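ABC transporter substrate-binding protein (Rhizobium radiobacter, PDB 6TFX) binds the opine mannopinic acid as the periplasmic solute-binding protein of an ABC transporter, probably delivering it for import. Local coordinates at residues D28-S33 and I199-L204; F170-I175 and Q179-T184. One frame throughout, in Å; residues are numbered along the deposited sequence.

Interaction 1: D28-S33 and I199-L204. With N72 ((2~{R})-2-[[(3~{R},4~{R},5~{S})-3,4,5,6-tetrakis(oxidanyl)-2-oxidanylidene-hexyl]amino]pentanedioic acid), chain C.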
ATOM      1  N   ASP A  28      -4.356   4.783   7.189  1.00 15.96           N
ATOM      2  CA  ASP A  28      -3.418   4.567   8.310  1.00 15.07           C
ATOM      3  C   ASP A  28      -1.977   4.776   7.823  1.00 16.76           C
ATOM      4  O   ASP A  28      -1.183   5.412   8.518  1.00 18.22           O
ATOM      5  CB  ASP A  28      -3.589   3.165   8.906  1.00 16.74           C
ATOM      6  CG  ASP A  28      -4.807   2.950   9.801  1.00 26.36           C
ATOM      7  OD1 ASP A  28      -5.512   3.954  10.134  1.00 26.29           O
ATOM      8  OD2 ASP A  28      -5.054   1.786  10.188  1.00 24.57           O
ATOM      9  N   ARG A  29      -1.639   4.293   6.590  1.00 14.00           N
ATOM     10  CA  ARG A  29      -0.273   4.480   6.073  1.00 14.37           C
ATOM     11  C   ARG A  29       0.036   5.979   5.866  1.00 15.76           C
ATOM     12  O   ARG A  29       1.194   6.403   6.013  1.00 16.33           O
ATOM     13  CB  ARG A  29      -0.079   3.754   4.737  1.00 15.65           C
ATOM     14  CG  ARG A  29      -0.115   2.240   4.860  1.00 15.75           C
ATOM     15  CD  ARG A  29       0.124   1.675   3.483  1.00 14.42           C
ATOM     16  NE  ARG A  29       0.023   0.216   3.387  1.00 16.58           N
ATOM     17  CZ  ARG A  29       1.035  -0.636   3.526  1.00 19.29           C
ATOM     18  NH1 ARG A  29       2.239  -0.202   3.895  1.00 17.18           N
ATOM     19  NH2 ARG A  29       0.850  -1.929   3.324  1.00 16.82           N
ATOM     20  N   THR A  30      -0.989   6.762   5.457  1.00 13.37           N
ATOM     21  CA  THR A  30      -0.802   8.204   5.218  1.00 14.09           C
ATOM     22  C   THR A  30      -0.460   8.895   6.553  1.00 16.70           C
ATOM     23  O   THR A  30       0.524   9.617   6.637  1.00 15.02           O
ATOM     24  CB  THR A  30      -2.045   8.829   4.593  1.00 18.02           C
ATOM     25  OG1 THR A  30      -2.319   8.180   3.350  1.00 16.83           O
ATOM     26  CG2 THR A  30      -1.867  10.343   4.338  1.00 16.26           C
ATOM     27  N   LEU A  31      -1.255   8.635   7.602  1.00 15.92           N
ATOM     28  CA  LEU A  31      -0.994   9.220   8.913  1.00 15.62           C
ATOM     29  C   LEU A  31       0.394   8.818   9.407  1.00 16.41           C
ATOM     30  O   LEU A  31       1.149   9.674   9.852  1.00 18.15           O
ATOM     31  CB  LEU A  31      -2.077   8.761   9.895  1.00 15.97           C
ATOM     32  CG  LEU A  31      -3.429   9.444   9.658  1.00 19.28           C
ATOM     33  CD1 LEU A  31      -4.558   8.738  10.455  1.00 19.56           C
ATOM     34  CD2 LEU A  31      -3.386  10.913  10.070  1.00 19.84           C
ATOM     35  N   VAL A  32       0.757   7.520   9.280  1.00 14.79           N
ATOM     36  CA  VAL A  32       2.078   7.035   9.688  1.00 14.84           C
ATOM     37  C   VAL A  32       3.201   7.818   8.980  1.00 16.67           C
ATOM     38  O   VAL A  32       4.205   8.161   9.613  1.00 16.65           O
ATOM     39  CB  VAL A  32       2.120   5.507   9.431  1.00 18.95           C
ATOM     40  CG1 VAL A  32       3.530   4.968   9.277  1.00 21.11           C
ATOM     41  CG2 VAL A  32       1.365   4.783  10.548  1.00 17.88           C
ATOM     42  N   SER A  33       3.008   8.135   7.676  1.00 14.90           N
ATOM     43  CA  SER A  33       4.026   8.872   6.917  1.00 13.25           C
ATOM     44  C   SER A  33       4.222  10.310   7.405  1.00 17.59           C
ATOM     45  O   SER A  33       5.211  10.953   7.032  1.00 17.49           O
ATOM     46  CB  SER A  33       3.713   8.870   5.424  1.00 16.66           C
ATOM     47  OG  SER A  33       2.704   9.815   5.107  1.00 17.55           O
ATOM     48  N   ILE A 199      -2.704  19.955  11.514  1.00 20.62           N
ATOM     49  CA  ILE A 199      -3.383  19.225  10.452  1.00 19.42           C
ATOM     50  C   ILE A 199      -4.668  18.680  11.069  1.00 23.58           C
ATOM     51  O   ILE A 199      -4.610  17.998  12.099  1.00 22.82           O
ATOM     52  CB  ILE A 199      -2.558  18.071   9.829  1.00 21.03           C
ATOM     53  CG1 ILE A 199      -1.206  18.577   9.256  1.00 20.43           C
ATOM     54  CG2 ILE A 199      -3.375  17.321   8.747  1.00 21.57           C
ATOM     55  CD1 ILE A 199      -0.213  17.422   8.983  1.00 22.49           C
ATOM     56  N   SER A 200      -5.812  18.986  10.451  1.00 19.82           N
ATOM     57  CA  SER A 200      -7.103  18.420  10.854  1.00 19.38           C
ATOM     58  C   SER A 200      -7.398  17.388   9.763  1.00 22.58           C
ATOM     59  O   SER A 200      -7.670  17.745   8.612  1.00 21.17           O
ATOM     60  CB  SER A 200      -8.185  19.499  10.923  1.00 23.61           C
ATOM     61  OG  SER A 200      -9.429  18.898  11.257  1.00 30.45           O
ATOM     62  N   TYR A 201      -7.227  16.106  10.103  1.00 18.52           N
ATOM     63  CA  TYR A 201      -7.348  14.981   9.180  1.00 18.24           C
ATOM     64  C   TYR A 201      -8.740  14.413   9.375  1.00 21.29           C
ATOM     65  O   TYR A 201      -9.005  13.724  10.360  1.00 20.52           O
ATOM     66  CB  TYR A 201      -6.248  13.981   9.525  1.00 18.19           C
ATOM     67  CG  TYR A 201      -6.102  12.821   8.570  1.00 18.73           C
ATOM     68  CD1 TYR A 201      -6.793  11.633   8.779  1.00 19.96           C
ATOM     69  CD2 TYR A 201      -5.202  12.877   7.509  1.00 18.21           C
ATOM     70  CE1 TYR A 201      -6.607  10.531   7.949  1.00 19.44           C
ATOM     71  CE2 TYR A 201      -4.986  11.769   6.682  1.00 18.70           C
ATOM     72  CZ  TYR A 201      -5.710  10.607   6.891  1.00 22.54           C
ATOM     73  OH  TYR A 201      -5.521   9.510   6.089  1.00 20.77           O
ATOM     74  N   ARG A 202      -9.640  14.771   8.461  1.00 18.47           N
ATOM     75  CA  ARG A 202     -11.068  14.454   8.549  0.50 18.85           C
ATOM     76  C   ARG A 202     -11.495  13.187   7.825  1.00 21.89           C
ATOM     77  O   ARG A 202     -11.206  13.034   6.635  1.00 20.03           O
ATOM     78  CB  ARG A 202     -11.900  15.637   8.045  0.50 19.06           C
ATOM     79  CG  ARG A 202     -11.801  16.873   8.939  0.50 25.74           C
ATOM     80  CD  ARG A 202     -12.771  17.966   8.515  0.50 28.02           C
ATOM     81  NE  ARG A 202     -14.172  17.547   8.612  0.50 31.90           N
ATOM     82  CZ  ARG A 202     -15.181  18.152   7.988  0.50 42.26           C
ATOM     83  NH1 ARG A 202     -14.960  19.216   7.224  0.50 22.04           N
ATOM     84  NH2 ARG A 202     -16.419  17.695   8.121  0.50 32.30           N
ATOM     85  N   PHE A 203     -12.258  12.331   8.533  1.00 19.53           N
ATOM     86  CA  PHE A 203     -12.804  11.087   7.988  1.00 18.84           C
ATOM     87  C   PHE A 203     -14.111  11.400   7.277  1.00 23.24           C
ATOM     88  O   PHE A 203     -15.109  11.755   7.919  1.00 22.92           O
ATOM     89  CB  PHE A 203     -12.999  10.052   9.101  1.00 19.92           C
ATOM     90  CG  PHE A 203     -11.679   9.663   9.722  1.00 20.57           C
ATOM     91  CD1 PHE A 203     -10.694   9.043   8.964  1.00 22.22           C
ATOM     92  CD2 PHE A 203     -11.424   9.907  11.066  1.00 23.13           C
ATOM     93  CE1 PHE A 203      -9.469   8.692   9.534  1.00 23.30           C
ATOM     94  CE2 PHE A 203     -10.206   9.547  11.638  1.00 24.67           C
ATOM     95  CZ  PHE A 203      -9.230   8.957  10.865  1.00 22.43           C
ATOM     96  N   LEU A 204     -14.061  11.433   5.944  1.00 20.42           N
ATOM     97  CA  LEU A 204     -15.235  11.778   5.139  1.00 20.27           C
ATOM     98  C   LEU A 204     -15.373  10.749   4.045  1.00 23.22           C
ATOM     99  O   LEU A 204     -15.122  11.039   2.869  1.00 20.80           O
ATOM    100  CB  LEU A 204     -15.117  13.212   4.558  1.00 20.65           C
ATOM    101  CG  LEU A 204     -15.232  14.350   5.576  1.00 24.24           C
ATOM    102  CD1 LEU A 204     -14.648  15.633   5.029  1.00 23.73           C
ATOM    103  CD2 LEU A 204     -16.702  14.590   5.987  1.00 27.15           C
TER
HETATM  104  OAB N72 C 601     -10.832   1.826  -7.404  1.00 21.50           O
HETATM  105  CAF N72 C 601      -9.833   1.004  -6.768  1.00 20.18           C
HETATM  106  CAG N72 C 601      -9.531   1.294  -5.260  1.00 24.02           C
HETATM  107  OAC N72 C 601     -10.016   2.524  -4.826  1.00 19.48           O
HETATM  108  CAH N72 C 601      -8.105   0.877  -4.892  1.00 18.82           C
HETATM  109  OAM N72 C 601      -7.153   0.614  -5.850  1.00 15.25           O
HETATM  110  CAI N72 C 601      -7.054   1.468  -3.973  1.00 24.60           C
HETATM  111  OAD N72 C 601      -7.170   2.873  -3.922  1.00 17.85           O
HETATM  112  CAJ N72 C 601      -6.944   0.714  -2.671  1.00 17.64           C
HETATM  113  OAE N72 C 601      -7.308  -0.490  -2.650  1.00 16.87           O
HETATM  114  CAK N72 C 601      -6.450   1.438  -1.386  1.00 16.54           C
HETATM  115  N   N72 C 601      -5.151   0.956  -0.983  1.00 16.42           N
HETATM  116  CA  N72 C 601      -4.950   0.260   0.231  1.00 24.14           C
HETATM  117  C   N72 C 601      -6.152  -0.246   0.978  1.00 18.56           C
HETATM  118  O   N72 C 601      -6.792  -1.372   0.962  1.00 16.41           O
HETATM  119  CB  N72 C 601      -3.794  -0.732   0.073  1.00 20.82           C
HETATM  120  CG  N72 C 601      -3.709  -1.945   0.999  1.00 16.80           C
HETATM  121  CD  N72 C 601      -2.277  -2.437   1.225  1.00 18.84           C
HETATM  122  OE1 N72 C 601      -1.282  -1.643   1.190  1.00 17.16           O
HETATM  123  OE2 N72 C 601      -2.097  -3.652   1.465  1.00 16.65           O
HETATM  124  OXT N72 C 601      -6.407   0.704   1.741  1.00 17.33           O
HETATM  125  O   HOH W   1      -5.048   9.227   3.401  1.00 17.53           O

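Interaction 2: F170-I175 and Q179-T184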
ATOM      1  N   PHE A 170       5.078  15.650  12.327  1.00 16.51           N
ATOM      2  CA  PHE A 170       3.793  15.914  12.982  1.00 15.45           C
ATOM      3  C   PHE A 170       3.512  14.856  14.021  1.00 20.05           C
ATOM      4  O   PHE A 170       3.856  13.701  13.823  1.00 20.01           O
ATOM      5  CB  PHE A 170       2.656  15.989  11.947  1.00 16.69           C
ATOM      6  CG  PHE A 170       2.881  17.121  10.968  1.00 17.66           C
ATOM      7  CD1 PHE A 170       2.530  18.428  11.297  1.00 20.59           C
ATOM      8  CD2 PHE A 170       3.500  16.891   9.743  1.00 18.66           C
ATOM      9  CE1 PHE A 170       2.807  19.491  10.422  1.00 21.38           C
ATOM     10  CE2 PHE A 170       3.752  17.951   8.859  1.00 19.66           C
ATOM     11  CZ  PHE A 170       3.432  19.243   9.215  1.00 18.46           C
ATOM     12  N   GLN A 171       2.825  15.236  15.089  1.00 18.23           N
ATOM     13  CA  GLN A 171       2.486  14.300  16.165  1.00 19.17           C
ATOM     14  C   GLN A 171       1.001  14.258  16.340  1.00 22.49           C
ATOM     15  O   GLN A 171       0.321  15.248  16.092  1.00 22.12           O
ATOM     16  CB  GLN A 171       3.139  14.725  17.494  1.00 20.69           C
ATOM     17  CG  GLN A 171       2.741  16.142  17.946  1.00 20.56           C
ATOM     18  CD  GLN A 171       3.893  16.884  18.563  1.00 41.50           C
ATOM     19  OE1 GLN A 171       4.936  16.310  18.880  1.00 40.57           O
ATOM     20  NE2 GLN A 171       3.739  18.188  18.722  1.00 31.86           N
ATOM     21  N   VAL A 172       0.491  13.132  16.835  1.00 19.26           N
ATOM     22  CA  VAL A 172      -0.934  13.014  17.077  1.00 19.95           C
ATOM     23  C   VAL A 172      -1.238  13.682  18.402  1.00 24.57           C
ATOM     24  O   VAL A 172      -0.750  13.227  19.441  1.00 24.35           O
ATOM     25  CB  VAL A 172      -1.415  11.546  17.030  1.00 24.13           C
ATOM     26  CG1 VAL A 172      -2.867  11.414  17.499  1.00 25.00           C
ATOM     27  CG2 VAL A 172      -1.244  10.971  15.630  1.00 23.87           C
ATOM     28  N   GLU A 173      -2.006  14.778  18.361  1.00 20.69           N
ATOM     29  CA  GLU A 173      -2.415  15.464  19.586  1.00 21.16           C
ATOM     30  C   GLU A 173      -3.639  14.752  20.186  1.00 28.59           C
ATOM     31  O   GLU A 173      -3.700  14.541  21.405  1.00 29.41           O
ATOM     32  CB  GLU A 173      -2.725  16.931  19.294  1.00 23.40           C
ATOM     33  CG  GLU A 173      -3.064  17.730  20.543  1.00 30.31           C
ATOM     34  CD  GLU A 173      -3.366  19.185  20.257  1.00 51.18           C
ATOM     35  OE1 GLU A 173      -4.475  19.481  19.754  1.00 45.67           O
ATOM     36  OE2 GLU A 173      -2.488  20.033  20.536  1.00 45.96           O
ATOM     37  N   SER A 174      -4.620  14.405  19.331  1.00 24.56           N
ATOM     38  CA  SER A 174      -5.848  13.724  19.742  1.00 24.51           C
ATOM     39  C   SER A 174      -6.538  13.042  18.566  1.00 27.16           C
ATOM     40  O   SER A 174      -6.341  13.432  17.401  1.00 26.22           O
ATOM     41  CB  SER A 174      -6.809  14.725  20.379  1.00 27.97           C
ATOM     42  OG  SER A 174      -7.187  15.754  19.478  1.00 32.30           O
ATOM     43  N   ILE A 175      -7.380  12.031  18.883  1.00 22.88           N
ATOM     44  CA  ILE A 175      -8.206  11.351  17.897  1.00 23.27           C
ATOM     45  C   ILE A 175      -9.644  11.550  18.356  1.00 29.05           C
ATOM     46  O   ILE A 175      -9.940  11.351  19.539  1.00 29.27           O
ATOM     47  CB  ILE A 175      -7.840   9.852  17.734  1.00 25.82           C
ATOM     48  CG1 ILE A 175      -6.367   9.681  17.253  1.00 26.18           C
ATOM     49  CG2 ILE A 175      -8.827   9.134  16.776  1.00 26.39           C
ATOM     50  CD1 ILE A 175      -5.795   8.237  17.388  1.00 31.10           C
ATOM     51  N   GLN A 179     -14.361  10.758  13.397  1.00 22.99           N
ATOM     52  CA  GLN A 179     -14.541  12.139  12.923  1.00 22.39           C
ATOM     53  C   GLN A 179     -13.244  12.721  12.367  1.00 24.22           C
ATOM     54  O   GLN A 179     -13.234  13.234  11.239  1.00 22.74           O
ATOM     55  CB  GLN A 179     -15.079  13.057  14.040  1.00 24.66           C
ATOM     56  CG  GLN A 179     -16.446  12.636  14.580  1.00 37.11           C
ATOM     57  CD  GLN A 179     -17.066  13.699  15.456  1.00 65.72           C
ATOM     58  OE1 GLN A 179     -17.554  14.723  14.968  1.00 66.34           O
ATOM     59  NE2 GLN A 179     -17.082  13.484  16.769  1.00 52.86           N
ATOM     60  N   SER A 180     -12.161  12.670  13.165  1.00 20.24           N
ATOM     61  CA  SER A 180     -10.880  13.243  12.756  1.00 19.68           C
ATOM     62  C   SER A 180      -9.697  12.877  13.625  1.00 24.80           C
ATOM     63  O   SER A 180      -9.861  12.406  14.747  1.00 24.65           O
ATOM     64  CB  SER A 180     -10.976  14.771  12.714  1.00 22.38           C
ATOM     65  OG  SER A 180     -11.224  15.358  13.986  1.00 29.53           O
ATOM     66  N   VAL A 181      -8.496  13.145  13.103  1.00 19.54           N
ATOM     67  CA  VAL A 181      -7.249  13.074  13.838  1.00 19.02           C
ATOM     68  C   VAL A 181      -6.700  14.492  13.822  1.00 22.97           C
ATOM     69  O   VAL A 181      -6.657  15.124  12.756  1.00 22.16           O
ATOM     70  CB  VAL A 181      -6.217  12.090  13.240  1.00 21.39           C
ATOM     71  CG1 VAL A 181      -4.952  12.055  14.085  1.00 21.24           C
ATOM     72  CG2 VAL A 181      -6.807  10.700  13.109  1.00 21.12           C
ATOM     73  N   THR A 182      -6.284  14.994  14.996  1.00 20.84           N
ATOM     74  CA  THR A 182      -5.667  16.301  15.086  1.00 19.61           C
ATOM     75  C   THR A 182      -4.198  16.072  15.253  1.00 21.53           C
ATOM     76  O   THR A 182      -3.764  15.455  16.242  1.00 21.37           O
ATOM     77  CB  THR A 182      -6.218  17.138  16.271  1.00 24.42           C
ATOM     78  OG1 THR A 182      -7.634  17.246  16.132  1.00 25.23           O
ATOM     79  CG2 THR A 182      -5.600  18.562  16.324  1.00 21.90           C
ATOM     80  N   LEU A 183      -3.414  16.544  14.276  1.00 18.54           N
ATOM     81  CA  LEU A 183      -1.959  16.472  14.368  1.00 18.14           C
ATOM     82  C   LEU A 183      -1.403  17.874  14.569  1.00 23.73           C
ATOM     83  O   LEU A 183      -1.972  18.851  14.064  1.00 23.04           O
ATOM     84  CB  LEU A 183      -1.337  15.847  13.114  1.00 17.70           C
ATOM     85  CG  LEU A 183      -1.792  14.406  12.780  1.00 20.35           C
ATOM     86  CD1 LEU A 183      -2.959  14.425  11.808  1.00 21.14           C
ATOM     87  CD2 LEU A 183      -0.642  13.604  12.213  1.00 23.93           C
ATOM     88  N   THR A 184      -0.312  17.987  15.337  1.00 19.21           N
ATOM     89  CA  THR A 184       0.313  19.280  15.547  1.00 19.06           C
ATOM     90  C   THR A 184       1.778  19.178  15.134  1.00 21.68           C
ATOM     91  O   THR A 184       2.355  18.092  15.142  1.00 20.81           O
ATOM     92  CB  THR A 184       0.162  19.744  17.001  1.00 25.82           C
ATOM     93  OG1 THR A 184       0.764  18.774  17.849  1.00 25.18           O
ATOM     94  CG2 THR A 184      -1.283  19.961  17.398  1.00 25.73           C
TER

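Interaction 1: D28-S33 and I199-L204
Leu31 lies on the phenol ring of Tyr201, and this apolar contact carries most of the 176 Å² buried between 28-33 and 199-204. Methyl CD2 of Leu31 is 3.5 Å from the centroid of the Tyr201 ring and 7° off its normal, which satisfies a CH-pi contact over the face. The second methyl, Leu31 CD1, sits nearer the rim, 3.7 Å from Tyr201 CE1. On the strand side, CG of Tyr201 is anti to the backbone N (chi1 -173°), which extends the ring toward the helix. Thr30 meets the hydroxyl end instead: its CG2 approaches the ring edge near the ring plane, and its CB is 3.8 Å from Tyr201 OH.

Polar contact between the two segments is indirect. One water donates to Thr30 OG1 at 2.9 Å and also hydrogen-bonds to Tyr201 OH at 2.7 Å. Each oxygen has a further partner near the start of the helix, Thr26 O for Thr30 OG1 and Ser27 OG for Tyr201 OH, so the phenol oxygen has hydrogen-bonding partners despite its burial.

The ligand is met by Arg29, whose side chain leaves the helix away from the strand. Its NE and NH2 both reach carboxylate oxygen OE1 of the bound ligand N72, with Arg29 NH2 to N72 OE1 at 3.0 Å; both bonds are weak and strongly bent, and OE1 lies oblique to the guanidinium plane. Thr24 O and Ser143 OG also bind this guanidinium, which should help fix its orientation.

Around the contact, strand 198-203 runs between strands 5-10 and 180-185. Met8 and Val10 touch Tyr201 from the former, while Val181 and Leu183 from the latter pack on Leu31 beneath helix 26-35.

Interaction 2: F170-I175 and Q179-T184
Thr182 O is gripped by two successive backbone amides: Glu173 N at 2.8 Å and, more weakly, Ser174 N at 3.4 Å. Two residues facing one define a classic beta bulge, here within the antiparallel hairpin of strands 170-176 and 180-185. The bridges bear this out, since Val172 pairs with Leu183 but Ser174 with Thr182, a register shift of one. The short strand axes are 136° apart in direction, well short of exact antiparallel.

Regular pairing resumes on each side of the bulge. Gln171 and Thr184 form a hydrogen-bonded pair with reciprocal N-H to O bonds, while Thr182 N donates to Ser174 O at 2.9 Å in a nearly straight bond. Leu183 CA adds a CA-H...O contact to Gln171 O at 3.1 Å.

Val172, Ile175, Val181 and Leu183 share one face of the hairpin. Val181 CG1 lies 4.1 Å from Val172 CG1 and 4.2 Å from Ile175 CG1, bringing the branched side chains together across the strands. Helix 26-35 covers part of this face, with Ile35 against Val172 and Leu183.

The other face is polar. Ser174 OG comes near Thr182 CB, but its hydrogen bond goes to Gln176 OE1, at the end of its own strand. Displaced by the bulge, Glu173 has its CB directed toward the opposite strand, and its extended side chain crosses that of Thr184 at about a right angle, with Glu173 OE2 3.4 Å from Thr184 CG2. At the far end, CG of Gln171 sits between the backbone N and carbonyl carbon (chi1 58°), turning the amide back across the hairpin. Gln171 NE2 then donates to Thr184 OG1 at 3.2 Å, the acceptor lying only 4° out of the amide plane.

How the interactions relate
The centres of the two contacts are about 8 Å apart, and both lie on the same side of the chain's centre. Along the chain, 28-33 comes first, the hairpin of interaction 2 follows, and 199-204 comes last, so the hairpin falls between the partners of interaction 1. Strands 180-185 and 198-203 are antiparallel neighbours in one mixed sheet. The evidence for their direct joining is two probable hydrogen bonds, Val181 N to Tyr201 O at 2.8 Å and Ile199 N to Leu183 O at 2.9 Å. Helix 26-35 touches strand 170-176 through Val172, strand 180-185 through Val181 and Leu183, and strand 198-203 through Tyr201, linking the ligand-binding arginine of interaction 1 to the sheet of this solute-binding fold.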